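PDB 5B89: cysteine desulfurase from Thermococcus onnurineus, which probably catalyses the pyridoxal-phosphate-dependent removal of sulfur from L-cysteine, releasing L-alanine and passing the sulfur to an acceptor. Local coordinates for residues N111-G116 with L139-L144; L117-K122 with F254-P259; I127-Y132 with L150-I155; L163-A168 with E194-I199; K170-A175 with K201-I206. One frame throughout, in Å; residues are numbered along the deposited sequence.

How the interactions relate
All five contacts belong to the layered region built around the seven-stranded sheet, and interactions 1 and 3 come closest to the cofactor: the side chain of Asn-111 lies about 8 Å from a bound pyridoxal phosphate, that of Thr-130 about 9 Å. Residues 111-116 run straight on into 117-122, and Gly-116 O probably also accepts from Glu-258 N across the fold, at 3.0 Å. Interaction 3 supplies two strands, with the helix of residues 139-144 packed on one face through Gln-142 and Leu-152. Interactions 4 and 5 are successive parts of a single helix pair, their centres about 10 Å apart, lying against Val-128 and Ile-155 on the other face. Interaction 2 reaches interaction 5 through Ile-120 and Ile-206.

Interaction 1. Residues N111-G116 with L139-L144; sequences NLVALG and LPWQRL
Asn-111 and Pro-140 mark the closest backbone approach, with CA atoms 5.7 Å apart, between two helical segments that run nearly parallel: their directions differ by 19° and the short axes approach to 9.3 Å. Ala-114 suits this narrow interface, since its CB points at the partner helix and sits 3.9 Å from Pro-140 CB and 3.7 Å from Trp-141 CZ3. Pro-140 occupies the first helical turn, where a missing N-H costs no helical bond, and its CG meets the Asn-111 amide crosswise. With CG anti to its carbonyl carbon (chi1 -52°), the Trp-141 indole extends toward the other helix, and Val-113 CG1 meets CH2 at the ring edge, 3.9 Å away. Replacing Trp-141 by an alanine would probably open a gap beside Val-113 and Ala-114 and leave Asp-137 OD1 without the indole N-H it accepts. Polar ends turn to the subunit interface: Asn-111 ND2 donates to Ser-107 O and to Ile-262 O of the second subunit, while Arg-143 NH1 donates to Pro-260 O of that subunit. Helix 139-148 thus lies between helix 106-117, the second subunit and strand 177-181, whose Leu-177 and Ala-179 touch Trp-141.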
# COMPACT_ATOMS: atom_id res chain seq x y z
N ASN B 111 11.09 6.63 -0.58
CA ASN B 111 11.92 5.62 -1.28
C ASN B 111 11.70 5.76 -2.78
O ASN B 111 12.65 5.64 -3.54
CB ASN B 111 11.56 4.20 -0.87
CG ASN B 111 12.32 3.77 0.37
OD1 ASN B 111 13.41 3.15 0.30
ND2 ASN B 111 11.76 4.04 1.55
N LEU B 112 10.45 5.96 -3.24
CA LEU B 112 10.19 6.13 -4.69
C LEU B 112 10.92 7.33 -5.23
O LEU B 112 11.39 7.27 -6.39
CB LEU B 112 8.70 6.20 -4.98
CG LEU B 112 7.91 4.94 -4.69
CD1 LEU B 112 6.46 5.30 -5.02
CD2 LEU B 112 8.43 3.75 -5.46
N VAL B 113 11.00 8.40 -4.49
CA VAL B 113 11.76 9.57 -4.96
C VAL B 113 13.20 9.18 -5.19
O VAL B 113 13.76 9.53 -6.27
CB VAL B 113 11.64 10.79 -4.04
CG1 VAL B 113 12.51 12.00 -4.50
CG2 VAL B 113 10.20 11.22 -3.86
N ALA B 114 13.81 8.58 -4.19
CA ALA B 114 15.25 8.24 -4.32
C ALA B 114 15.41 7.22 -5.46
O ALA B 114 16.42 7.39 -6.28
CB ALA B 114 15.76 7.65 -3.01
N LEU B 115 14.55 6.21 -5.62
CA LEU B 115 14.75 5.22 -6.66
C LEU B 115 14.49 5.90 -7.98
O LEU B 115 15.30 5.62 -8.91
CB LEU B 115 13.74 4.10 -6.47
CG LEU B 115 14.05 3.18 -5.25
CD1 LEU B 115 12.86 2.25 -4.97
CD2 LEU B 115 15.29 2.33 -5.47
N GLY B 116 13.50 6.75 -8.12
CA GLY B 116 13.18 7.36 -9.39
C GLY B 116 14.09 8.46 -9.87
O GLY B 116 14.06 8.78 -11.02
N LEU B 139 17.56 6.97 5.40
CA LEU B 139 18.09 5.78 4.80
C LEU B 139 18.08 5.77 3.30
O LEU B 139 19.06 5.34 2.69
CB LEU B 139 17.40 4.52 5.37
CG LEU B 139 18.03 3.87 6.57
CD1 LEU B 139 18.14 4.83 7.73
CD2 LEU B 139 17.27 2.62 6.93
N PRO B 140 16.98 6.17 2.61
CA PRO B 140 17.09 6.15 1.17
C PRO B 140 18.21 7.02 0.64
O PRO B 140 18.80 6.66 -0.42
CB PRO B 140 15.67 6.60 0.70
CG PRO B 140 14.79 6.26 1.87
CD PRO B 140 15.64 6.56 3.08
N TRP B 141 18.50 8.14 1.27
CA TRP B 141 19.53 9.04 0.81
C TRP B 141 20.89 8.46 1.15
O TRP B 141 21.86 8.62 0.34
CB TRP B 141 19.35 10.42 1.40
CG TRP B 141 17.93 10.96 1.21
CD1 TRP B 141 17.11 11.27 2.23
CD2 TRP B 141 17.26 11.14 0.02
NE1 TRP B 141 15.91 11.67 1.72
CE2 TRP B 141 15.95 11.54 0.37
CE3 TRP B 141 17.57 10.93 -1.33
CZ2 TRP B 141 14.96 11.81 -0.60
CZ3 TRP B 141 16.56 11.21 -2.30
CH2 TRP B 141 15.32 11.66 -1.89
N GLN B 142 21.00 7.83 2.31
CA GLN B 142 22.26 7.11 2.68
C GLN B 142 22.59 6.04 1.74
O GLN B 142 23.79 5.90 1.36
CB GLN B 142 22.15 6.54 4.10
CG GLN B 142 22.19 7.58 5.17
CD GLN B 142 21.96 6.96 6.54
OE1 GLN B 142 21.17 6.00 6.65
NE2 GLN B 142 22.54 7.50 7.55
N ARG B 143 21.65 5.21 1.34
CA ARG B 143 21.84 4.12 0.38
C ARG B 143 22.27 4.69 -0.92
O ARG B 143 23.26 4.20 -1.52
CB ARG B 143 20.58 3.19 0.25
CG ARG B 143 20.71 2.06 -0.73
CD ARG B 143 19.37 1.23 -0.77
NE ARG B 143 18.21 2.02 -1.14
CZ ARG B 143 16.94 1.59 -1.11
NH1 ARG B 143 16.70 0.35 -0.74
NH2 ARG B 143 15.94 2.46 -1.48
N LEU B 144 21.60 5.71 -1.41
CA LEU B 144 21.90 6.29 -2.77
C LEU B 144 23.32 6.83 -2.70
O LEU B 144 24.17 6.60 -3.63
CB LEU B 144 20.85 7.32 -3.10
CG LEU B 144 20.77 7.89 -4.50
CD1 LEU B 144 20.47 6.74 -5.45
CD2 LEU B 144 19.65 8.93 -4.54

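Interaction 2. Residues L117-K122 with F254-P259; sequences LGHIFK and FDTFEP
Leu-117 and Phe-257 meet in the buried part of this contact between two irregular segments, leucine CD2 lying in the plane of the phenyl ring at its edge, 3.9 Å from CD1. The two side chains cross at about a right angle. Phe-257 holds CG anti to its backbone N (chi1 -175°), and its ring joins an aromatic cluster with Phe-284, met edge-to-face, and Phe-229; a large flat residue suits a site lined by other rings. Nearer the surface, His-119 adopts a less common first torsion, with CG between the backbone N and the carbonyl carbon (chi1 69°), which directs the imidazole at the opposite loop. There NE2 donates to the backbone carbonyl Thr-256 O over 2.8 Å, but the bond is weak, bent to 124° at the hydrogen. Ile-120 CG2 does double duty: it lies 3.7 Å above the plane of the His-119 ring, toward the rim, and 3.8 Å from Thr-256 CG2. Threonine suits this partly exposed margin because its small branched side chain offers that methyl to Ile-120. Glu-258 borders the imidazole without pairing with it, OE2 being 5.0 Å from His-119 NE2, and packs on Arg-143 of the second subunit. The arrangement is loop-to-loop packing at the margin of the large-domain sheet of a fold type I pyridoxal-phosphate enzyme, joining the turn after helix 106-117 to the loop that follows strand 245-249.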
# COMPACT_ATOMS: atom_id res chain seq x y z
N LEU B 117 14.88 9.01 -8.97
CA LEU B 117 15.82 10.05 -9.32
C LEU B 117 17.26 9.59 -9.28
O LEU B 117 18.08 10.33 -9.59
CB LEU B 117 15.73 11.27 -8.38
CG LEU B 117 14.43 12.05 -8.43
CD1 LEU B 117 14.51 13.19 -7.44
CD2 LEU B 117 14.15 12.58 -9.81
N GLY B 118 17.52 8.36 -8.89
CA GLY B 118 18.89 7.90 -8.76
C GLY B 118 19.74 8.14 -9.98
O GLY B 118 20.88 8.48 -9.87
N HIS B 119 19.13 7.97 -11.11
CA HIS B 119 19.85 8.12 -12.43
C HIS B 119 20.36 9.51 -12.66
O HIS B 119 21.29 9.66 -13.47
CB HIS B 119 18.92 7.65 -13.57
CG HIS B 119 17.75 8.55 -13.80
ND1 HIS B 119 17.69 9.57 -14.72
CD2 HIS B 119 16.58 8.60 -13.13
CE1 HIS B 119 16.52 10.18 -14.64
NE2 HIS B 119 15.84 9.61 -13.67
N ILE B 120 19.86 10.56 -11.98
CA ILE B 120 20.31 11.92 -12.25
C ILE B 120 21.67 12.23 -11.61
O ILE B 120 22.27 13.24 -11.96
CB ILE B 120 19.31 13.00 -11.83
CG1 ILE B 120 19.24 13.25 -10.31
CG2 ILE B 120 17.94 12.69 -12.36
CD1 ILE B 120 18.42 14.49 -9.89
N PHE B 121 22.07 11.47 -10.64
CA PHE B 121 23.26 11.76 -9.89
C PHE B 121 24.55 11.27 -10.51
O PHE B 121 24.58 10.27 -11.13
CB PHE B 121 23.14 11.15 -8.48
CG PHE B 121 22.05 11.76 -7.64
CD1 PHE B 121 22.27 12.88 -6.90
CD2 PHE B 121 20.81 11.19 -7.60
CE1 PHE B 121 21.28 13.45 -6.15
CE2 PHE B 121 19.81 11.76 -6.86
CZ PHE B 121 20.05 12.90 -6.15
N LYS B 122 25.61 12.04 -10.28
CA LYS B 122 26.95 11.74 -10.74
C LYS B 122 27.81 11.61 -9.50
O LYS B 122 27.57 12.25 -8.54
CB LYS B 122 27.46 12.92 -11.58
CG LYS B 122 28.94 12.96 -11.82
CD LYS B 122 29.33 14.12 -12.73
CE LYS B 122 30.63 13.76 -13.42
NZ LYS B 122 31.11 14.60 -14.54
N PHE B 254 8.03 15.22 -14.75
CA PHE B 254 7.45 14.02 -15.44
C PHE B 254 8.42 13.44 -16.47
O PHE B 254 8.35 12.26 -16.69
CB PHE B 254 6.14 14.39 -16.06
CG PHE B 254 5.03 14.74 -15.12
CD1 PHE B 254 5.05 14.47 -13.71
CD2 PHE B 254 3.84 15.30 -15.57
CE1 PHE B 254 3.92 14.72 -12.96
CE2 PHE B 254 2.75 15.57 -14.79
CZ PHE B 254 2.81 15.25 -13.43
N ASP B 255 9.30 14.23 -17.10
CA ASP B 255 10.25 13.69 -18.15
C ASP B 255 11.58 13.24 -17.55
O ASP B 255 12.48 12.90 -18.26
CB ASP B 255 10.56 14.81 -19.21
CG ASP B 255 9.39 15.08 -20.15
OD1 ASP B 255 8.50 14.21 -20.28
OD2 ASP B 255 9.34 16.19 -20.74
N THR B 256 11.74 13.29 -16.23
CA THR B 256 13.02 13.06 -15.54
C THR B 256 12.80 11.80 -14.61
O THR B 256 13.57 10.92 -14.53
CB THR B 256 13.41 14.26 -14.62
OG1 THR B 256 13.60 15.41 -15.43
CG2 THR B 256 14.70 13.98 -13.78
N PHE B 257 11.64 11.76 -13.96
CA PHE B 257 11.43 10.79 -12.88
C PHE B 257 11.13 9.43 -13.43
O PHE B 257 10.07 9.29 -14.08
CB PHE B 257 10.28 11.30 -12.04
CG PHE B 257 10.01 10.46 -10.78
CD1 PHE B 257 10.89 10.49 -9.72
CD2 PHE B 257 8.90 9.72 -10.68
CE1 PHE B 257 10.65 9.71 -8.61
CE2 PHE B 257 8.64 8.95 -9.53
CZ PHE B 257 9.56 8.94 -8.54
N GLU B 258 11.93 8.41 -13.15
CA GLU B 258 11.69 7.08 -13.66
C GLU B 258 10.78 6.30 -12.75
O GLU B 258 11.03 6.26 -11.59
CB GLU B 258 12.98 6.37 -13.76
CG GLU B 258 12.85 5.05 -14.42
CD GLU B 258 14.06 4.17 -14.22
OE1 GLU B 258 13.77 2.96 -14.23
OE2 GLU B 258 15.22 4.66 -14.04
N PRO B 259 9.63 5.84 -13.23
CA PRO B 259 8.74 5.10 -12.32
C PRO B 259 9.39 3.90 -11.72
O PRO B 259 9.76 2.97 -12.47
CB PRO B 259 7.57 4.73 -13.18
CG PRO B 259 7.96 4.98 -14.56
CD PRO B 259 9.07 5.95 -14.62

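Interaction 3. Residues I127-Y132 with L150-I155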
# COMPACT_ATOMS: atom_id res chain seq x y z
N ILE B 127 23.90 15.76 -1.67
CA ILE B 127 22.53 15.72 -1.15
C ILE B 127 22.60 16.34 0.24
O ILE B 127 23.45 16.03 0.95
CB ILE B 127 22.00 14.31 -1.04
CG1 ILE B 127 21.79 13.74 -2.42
CG2 ILE B 127 20.63 14.28 -0.35
CD1 ILE B 127 21.54 12.27 -2.40
N VAL B 128 21.68 17.24 0.54
CA VAL B 128 21.64 17.92 1.85
C VAL B 128 20.32 17.53 2.55
O VAL B 128 19.30 17.60 1.93
CB VAL B 128 21.75 19.38 1.72
CG1 VAL B 128 21.59 20.16 3.03
CG2 VAL B 128 23.08 19.75 1.03
N THR B 129 20.43 17.24 3.85
CA THR B 129 19.24 17.02 4.66
C THR B 129 19.49 17.60 6.03
O THR B 129 20.46 18.26 6.26
CB THR B 129 18.89 15.56 4.63
OG1 THR B 129 17.64 15.36 5.30
CG2 THR B 129 19.86 14.75 5.43
N THR B 130 18.57 17.37 6.96
CA THR B 130 18.71 17.81 8.37
C THR B 130 19.29 16.67 9.19
O THR B 130 19.15 15.53 8.86
CB THR B 130 17.39 18.33 9.00
OG1 THR B 130 16.62 17.21 9.50
CG2 THR B 130 16.58 19.12 8.12
N PRO B 131 19.76 16.98 10.39
CA PRO B 131 20.22 15.93 11.25
C PRO B 131 19.11 15.37 12.08
O PRO B 131 19.41 14.60 12.93
CB PRO B 131 21.18 16.62 12.19
CG PRO B 131 20.73 18.02 12.22
CD PRO B 131 20.08 18.31 10.90
N TYR B 132 17.88 15.75 11.86
CA TYR B 132 16.81 15.29 12.70
C TYR B 132 15.81 14.41 12.01
O TYR B 132 14.75 14.15 12.52
CB TYR B 132 16.05 16.49 13.26
CG TYR B 132 16.86 17.68 13.74
CD1 TYR B 132 17.51 17.66 14.94
CD2 TYR B 132 16.87 18.82 13.05
CE1 TYR B 132 18.21 18.75 15.40
CE2 TYR B 132 17.56 19.91 13.49
CZ TYR B 132 18.24 19.85 14.67
OH TYR B 132 18.93 20.94 15.07
N LEU B 150 28.14 9.67 -3.48
CA LEU B 150 27.68 11.01 -3.33
C LEU B 150 28.09 11.54 -1.97
O LEU B 150 28.37 10.75 -1.07
CB LEU B 150 26.12 11.09 -3.41
CG LEU B 150 25.54 10.33 -4.58
CD1 LEU B 150 24.03 10.49 -4.57
CD2 LEU B 150 26.16 10.81 -5.90
N LYS B 151 28.02 12.84 -1.84
CA LYS B 151 28.24 13.49 -0.59
C LYS B 151 26.86 13.71 0.06
O LYS B 151 26.03 14.25 -0.54
CB LYS B 151 28.82 14.84 -0.83
CG LYS B 151 30.25 14.80 -1.32
CD LYS B 151 30.69 16.19 -1.74
CE LYS B 151 32.08 16.19 -2.34
NZ LYS B 151 32.06 16.22 -3.82
N LEU B 152 26.69 13.28 1.30
CA LEU B 152 25.45 13.47 2.05
C LEU B 152 25.82 14.38 3.20
O LEU B 152 26.55 13.99 4.04
CB LEU B 152 24.90 12.14 2.54
CG LEU B 152 23.60 12.25 3.37
CD1 LEU B 152 22.52 12.98 2.60
CD2 LEU B 152 23.13 10.89 3.84
N GLU B 153 25.33 15.61 3.17
CA GLU B 153 25.64 16.58 4.18
C GLU B 153 24.41 16.91 5.00
O GLU B 153 23.27 16.88 4.53
CB GLU B 153 26.21 17.79 3.54
CG GLU B 153 27.61 17.37 3.02
CD GLU B 153 28.44 18.51 2.44
OE1 GLU B 153 28.14 19.71 2.71
OE2 GLU B 153 29.41 18.13 1.68
N PHE B 154 24.62 17.41 6.19
CA PHE B 154 23.59 17.72 7.11
C PHE B 154 23.67 19.12 7.57
O PHE B 154 24.79 19.60 8.04
CB PHE B 154 23.75 16.81 8.35
CG PHE B 154 23.68 15.38 8.03
CD1 PHE B 154 22.44 14.74 7.79
CD2 PHE B 154 24.81 14.69 7.80
CE1 PHE B 154 22.37 13.46 7.40
CE2 PHE B 154 24.78 13.38 7.45
CZ PHE B 154 23.57 12.74 7.24
N ILE B 155 22.59 19.86 7.49
CA ILE B 155 22.56 21.26 7.93
C ILE B 155 22.82 21.32 9.43
O ILE B 155 22.36 20.48 10.12
CB ILE B 155 21.19 21.91 7.64
CG1 ILE B 155 20.95 21.89 6.15
CG2 ILE B 155 21.07 23.33 8.13
CD1 ILE B 155 19.53 22.09 5.71
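Ile-127 pairs with Leu-152, and Thr-129 with Phe-154, in a regular parallel register. Ile-127 receives at its O the N-H of Glu-153, at 2.9 Å, and gives its own N-H to Lys-151 O, at 2.8 Å; Thr-129 likewise donates to Glu-153 O and accepts from Ile-155 N. All four bonds are nearly straight, the least so reaching 162° at the hydrogen. The tight part lies along the inner strand. On the side carrying Ile-127, Thr-129, Leu-152 and Phe-154, the Ile-127 CG2 methyl meets Leu-152 CD1 at 3.7 Å. Thr-129 and Phe-154 point the same way side by side, methyl CG2 only 3.4 Å from CE1. Turning OG1 opposite the backbone N (chi1 -174°) places that methyl by the ring, while the hydroxyl bonds to Ala-179 O. On the reverse side the Val-128 and Ile-155 side chains cross at about a right angle, CG1 to CG1 3.6 Å; beta-branched isoleucine, valine and threonine suit the extended backbone. A serine in place of Phe-154 would probably leave the Thr-129 methyl and Leu-272 of the second subunit without their aromatic cover. The looser side belongs to the outer strand, where exposed Lys-151 leads away from its partner, NZ hydrogen-bonded to Gly-124 O, and the Glu-153 carboxylate turns away along Lys-171 of helix 165-172. Beyond the pairing, Thr-130 OG1 accepts from Tyr-132 N in an ST turn and is also hydrogen-bonded to Glu-133 OE2. Strand 126-129, helix 139-148 and strand 151-154 form a beta-alpha-beta crossover, strand 151-154 being outermost in this chain's sheet.

Interaction 4. Residues L163-A168 with E194-I199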
# COMPACT_ATOMS: atom_id res chain seq x y z
N LEU B 163 17.39 24.86 13.02
CA LEU B 163 18.41 24.85 12.04
C LEU B 163 19.09 26.21 11.92
O LEU B 163 18.51 27.21 12.06
CB LEU B 163 17.82 24.51 10.66
CG LEU B 163 17.24 23.13 10.47
CD1 LEU B 163 16.36 23.12 9.20
CD2 LEU B 163 18.28 22.05 10.42
N ASP B 164 20.37 26.20 11.57
CA ASP B 164 21.14 27.41 11.31
C ASP B 164 20.95 27.72 9.81
O ASP B 164 21.51 27.05 9.01
CB ASP B 164 22.59 27.08 11.59
CG ASP B 164 23.56 28.23 11.29
OD1 ASP B 164 23.19 29.17 10.63
OD2 ASP B 164 24.69 28.13 11.74
N LEU B 165 20.12 28.69 9.49
CA LEU B 165 19.78 28.99 8.13
C LEU B 165 20.94 29.54 7.31
O LEU B 165 20.94 29.44 6.15
CB LEU B 165 18.55 29.86 8.06
CG LEU B 165 17.27 29.13 8.48
CD1 LEU B 165 16.10 30.05 8.28
CD2 LEU B 165 17.02 27.81 7.77
N SER B 166 21.91 30.11 7.99
CA SER B 166 23.12 30.58 7.35
C SER B 166 23.90 29.38 6.88
O SER B 166 24.34 29.35 5.79
CB SER B 166 23.93 31.45 8.30
OG SER B 166 23.26 32.65 8.45
N ASP B 167 24.05 28.37 7.71
CA ASP B 167 24.66 27.15 7.31
C ASP B 167 23.84 26.48 6.17
O ASP B 167 24.42 25.86 5.24
CB ASP B 167 24.80 26.19 8.49
CG ASP B 167 25.64 25.03 8.18
OD1 ASP B 167 26.83 25.21 7.82
OD2 ASP B 167 25.21 23.83 8.17
N ALA B 168 22.49 26.53 6.28
CA ALA B 168 21.67 25.96 5.20
C ALA B 168 21.99 26.55 3.84
O ALA B 168 22.09 25.88 2.87
CB ALA B 168 20.20 26.14 5.50
N GLU B 194 9.54 27.00 4.00
CA GLU B 194 9.40 27.92 2.91
C GLU B 194 10.73 28.56 2.59
O GLU B 194 11.09 28.68 1.47
CB GLU B 194 8.36 28.97 3.24
CG GLU B 194 6.98 28.42 3.49
CD GLU B 194 6.07 29.50 4.00
OE1 GLU B 194 5.44 29.27 5.03
OE2 GLU B 194 6.07 30.58 3.38
N GLU B 195 11.47 28.92 3.61
CA GLU B 195 12.77 29.53 3.40
C GLU B 195 13.79 28.57 2.84
O GLU B 195 14.52 28.93 1.99
CB GLU B 195 13.29 30.16 4.68
CG GLU B 195 14.56 30.98 4.48
CD GLU B 195 14.42 32.12 3.46
OE1 GLU B 195 13.38 32.76 3.36
OE2 GLU B 195 15.39 32.34 2.74
N LEU B 196 13.79 27.34 3.34
CA LEU B 196 14.69 26.33 2.83
C LEU B 196 14.33 26.08 1.33
O LEU B 196 15.26 25.88 0.51
CB LEU B 196 14.55 25.01 3.65
CG LEU B 196 15.05 25.18 5.10
CD1 LEU B 196 14.59 23.99 5.91
CD2 LEU B 196 16.55 25.15 5.08
N GLY B 197 13.06 26.02 0.99
CA GLY B 197 12.63 25.82 -0.38
C GLY B 197 13.05 26.96 -1.27
O GLY B 197 13.37 26.73 -2.43
N LYS B 198 12.93 28.15 -0.78
CA LYS B 198 13.41 29.36 -1.52
C LYS B 198 14.87 29.22 -1.78
O LYS B 198 15.33 29.43 -2.94
CB LYS B 198 13.08 30.65 -0.82
CG LYS B 198 13.71 31.89 -1.49
CD LYS B 198 13.45 33.14 -0.66
CE LYS B 198 14.47 34.32 -1.02
NZ LYS B 198 14.44 34.57 -2.47
N ILE B 199 15.69 28.89 -0.83
CA ILE B 199 17.07 28.61 -1.02
C ILE B 199 17.37 27.57 -2.06
O ILE B 199 18.19 27.75 -2.98
CB ILE B 199 17.84 28.31 0.29
CG1 ILE B 199 17.69 29.47 1.31
CG2 ILE B 199 19.27 28.03 0.01
CD1 ILE B 199 18.06 29.12 2.73
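Glu-195 and Leu-165 touch at the outer margin of this helix-to-helix contact, the aliphatic CG of the glutamate 4.2 Å from leucine CD1. A long acid suits the border, since its methylenes cover an apolar neighbour while the carboxylate can lie toward the surface. Leu-196, next along the helix, carries most of the packing. Its CG stands anti to the carbonyl carbon (chi1 -67°), and the branch then splits its two methyls between different partners: CD1 lies 3.8 Å from Leu-163 CD1, whereas CD2 is 3.8 Å both from Leu-165 CD2 and from Ala-168 CB. Leucine fits because its forked end can fill two places at once, and Ala-168 is small enough to let it approach the helix. Both other leucines cross Leu-196 at about a right angle. One turn on, Ile-199 faces the same helix but more loosely, its CD1 4.5 Å from Leu-165 O; it continues the apolar packing onto Ile-172 and also touches the Glu-169 side chain. The opposing helix starts at an N-cap: Asp-164 OD1 accepts from Asp-167 N at 3.1 Å, approached from above the carboxylate plane, and weakly from Ser-166 N. Helix 165-172 and helix 193-203 stand side by side on one face of the sheet, the first connecting strands 151-154 and 177-181, the second connecting 177-181 and 206-210, while Leu-163 reaches Ile-155 and Tyr-132.

Interaction 5. Residues K170-A175 with K201-I206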
# COMPACT_ATOMS: atom_id res chain seq x y z
N LYS B 170 24.77 27.89 2.87
CA LYS B 170 26.05 27.42 2.46
C LYS B 170 26.02 26.02 1.95
O LYS B 170 26.60 25.74 0.96
CB LYS B 170 27.07 27.50 3.58
CG LYS B 170 27.40 28.91 3.93
CD LYS B 170 28.14 29.08 5.24
CE LYS B 170 28.44 30.57 5.42
NZ LYS B 170 28.81 31.05 6.77
N LYS B 171 25.35 25.14 2.66
CA LYS B 171 25.29 23.77 2.26
C LYS B 171 24.47 23.52 1.00
O LYS B 171 24.81 22.68 0.25
CB LYS B 171 24.73 22.92 3.38
CG LYS B 171 25.61 22.88 4.63
CD LYS B 171 25.94 21.47 4.95
CE LYS B 171 27.10 21.37 5.93
NZ LYS B 171 26.73 21.83 7.28
N ILE B 172 23.40 24.27 0.84
CA ILE B 172 22.44 24.02 -0.28
C ILE B 172 23.05 24.55 -1.61
O ILE B 172 22.75 24.01 -2.67
CB ILE B 172 21.09 24.64 -0.01
CG1 ILE B 172 20.46 23.88 1.19
CG2 ILE B 172 20.19 24.59 -1.22
CD1 ILE B 172 19.20 24.56 1.70
N LYS B 173 23.93 25.56 -1.53
CA LYS B 173 24.65 26.02 -2.75
C LYS B 173 25.44 24.84 -3.31
O LYS B 173 26.20 24.17 -2.62
CB LYS B 173 25.56 27.22 -2.40
CG LYS B 173 26.40 27.71 -3.61
CD LYS B 173 27.53 28.64 -3.15
CE LYS B 173 28.42 29.09 -4.31
NZ LYS B 173 27.64 29.76 -5.39
N GLY B 174 25.21 24.54 -4.59
CA GLY B 174 25.86 23.39 -5.20
C GLY B 174 25.23 22.03 -4.93
O GLY B 174 25.76 21.04 -5.37
N ALA B 175 24.12 21.99 -4.14
CA ALA B 175 23.52 20.70 -3.91
C ALA B 175 22.65 20.26 -5.12
O ALA B 175 21.98 21.10 -5.68
CB ALA B 175 22.62 20.81 -2.68
N LYS B 201 15.36 26.53 -4.47
CA LYS B 201 14.90 27.01 -5.80
C LYS B 201 16.00 28.00 -6.35
O LYS B 201 16.40 27.90 -7.54
CB LYS B 201 13.63 27.74 -5.67
CG LYS B 201 13.14 28.50 -6.90
CD LYS B 201 11.83 29.21 -6.61
CE LYS B 201 11.21 29.67 -7.91
NZ LYS B 201 9.94 30.38 -7.61
N ASP B 202 16.44 28.85 -5.47
CA ASP B 202 17.41 29.88 -5.93
C ASP B 202 18.73 29.20 -6.27
O ASP B 202 19.44 29.73 -7.21
CB ASP B 202 17.60 30.99 -4.83
CG ASP B 202 16.38 31.85 -4.60
OD1 ASP B 202 15.39 31.79 -5.39
OD2 ASP B 202 16.35 32.65 -3.60
N GLU B 203 19.18 28.12 -5.70
CA GLU B 203 20.36 27.42 -6.01
C GLU B 203 20.27 26.30 -7.05
O GLU B 203 21.28 25.66 -7.36
CB GLU B 203 21.01 26.89 -4.71
CG GLU B 203 21.37 28.01 -3.70
CD GLU B 203 22.33 29.10 -4.20
OE1 GLU B 203 23.11 28.79 -5.17
OE2 GLU B 203 22.28 30.24 -3.60
N GLY B 204 19.06 26.09 -7.59
CA GLY B 204 18.87 24.99 -8.57
C GLY B 204 18.91 23.58 -7.99
O GLY B 204 19.17 22.64 -8.73
N ALA B 205 18.61 23.38 -6.68
CA ALA B 205 18.56 22.06 -6.07
C ALA B 205 17.09 21.55 -6.14
O ALA B 205 16.17 22.33 -5.90
CB ALA B 205 18.96 22.18 -4.60
N ILE B 206 16.94 20.27 -6.35
CA ILE B 206 15.62 19.61 -6.24
C ILE B 206 15.23 19.65 -4.72
O ILE B 206 16.09 19.36 -3.91
CB ILE B 206 15.66 18.23 -6.75
CG1 ILE B 206 15.95 18.25 -8.27
CG2 ILE B 206 14.31 17.48 -6.43
CD1 ILE B 206 16.34 16.90 -8.78
O HOH W 1 23.88 26.60 -6.40
O HOH W 2 22.85 23.47 -6.80
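Glu-203 and Lys-173 face each other where two neighbouring helices end. Along the glutamate, CB lies 3.9 Å from Ile-172 O, CG rests 4.0 Å from Lys-173 CA, and CD is 4.1 Å from Lys-173 CB. A bend at the second torsion (chi2 -58°) folds the carboxylate over the lysine backbone, bringing OE1 to 3.8 Å from Lys-173 CG. The ammonium remains short of a salt bridge, NZ being 4.6 Å from OE1. Instead OE1 is bonded to water 1, at 2.6 Å, which accepts from Gly-174 N and also bonds Glu-203 O; water 2 connects that carbonyl to Ala-175 O. Glycine suits both bends: Gly-174 lies in a type II turn from Ile-172 to Ala-175, and Gly-204 takes positive phi in a Schellman motif. Deeper in, small Ala-205 puts CB 3.4 Å from Ala-175 O, in reach of the Ile-172 side chain as well. The chemistry therefore divides the contact into an apolar floor against Val-178 and a polar rim held through water; the lysine charge would probably still favour an ionised glutamate, though without direct pairing.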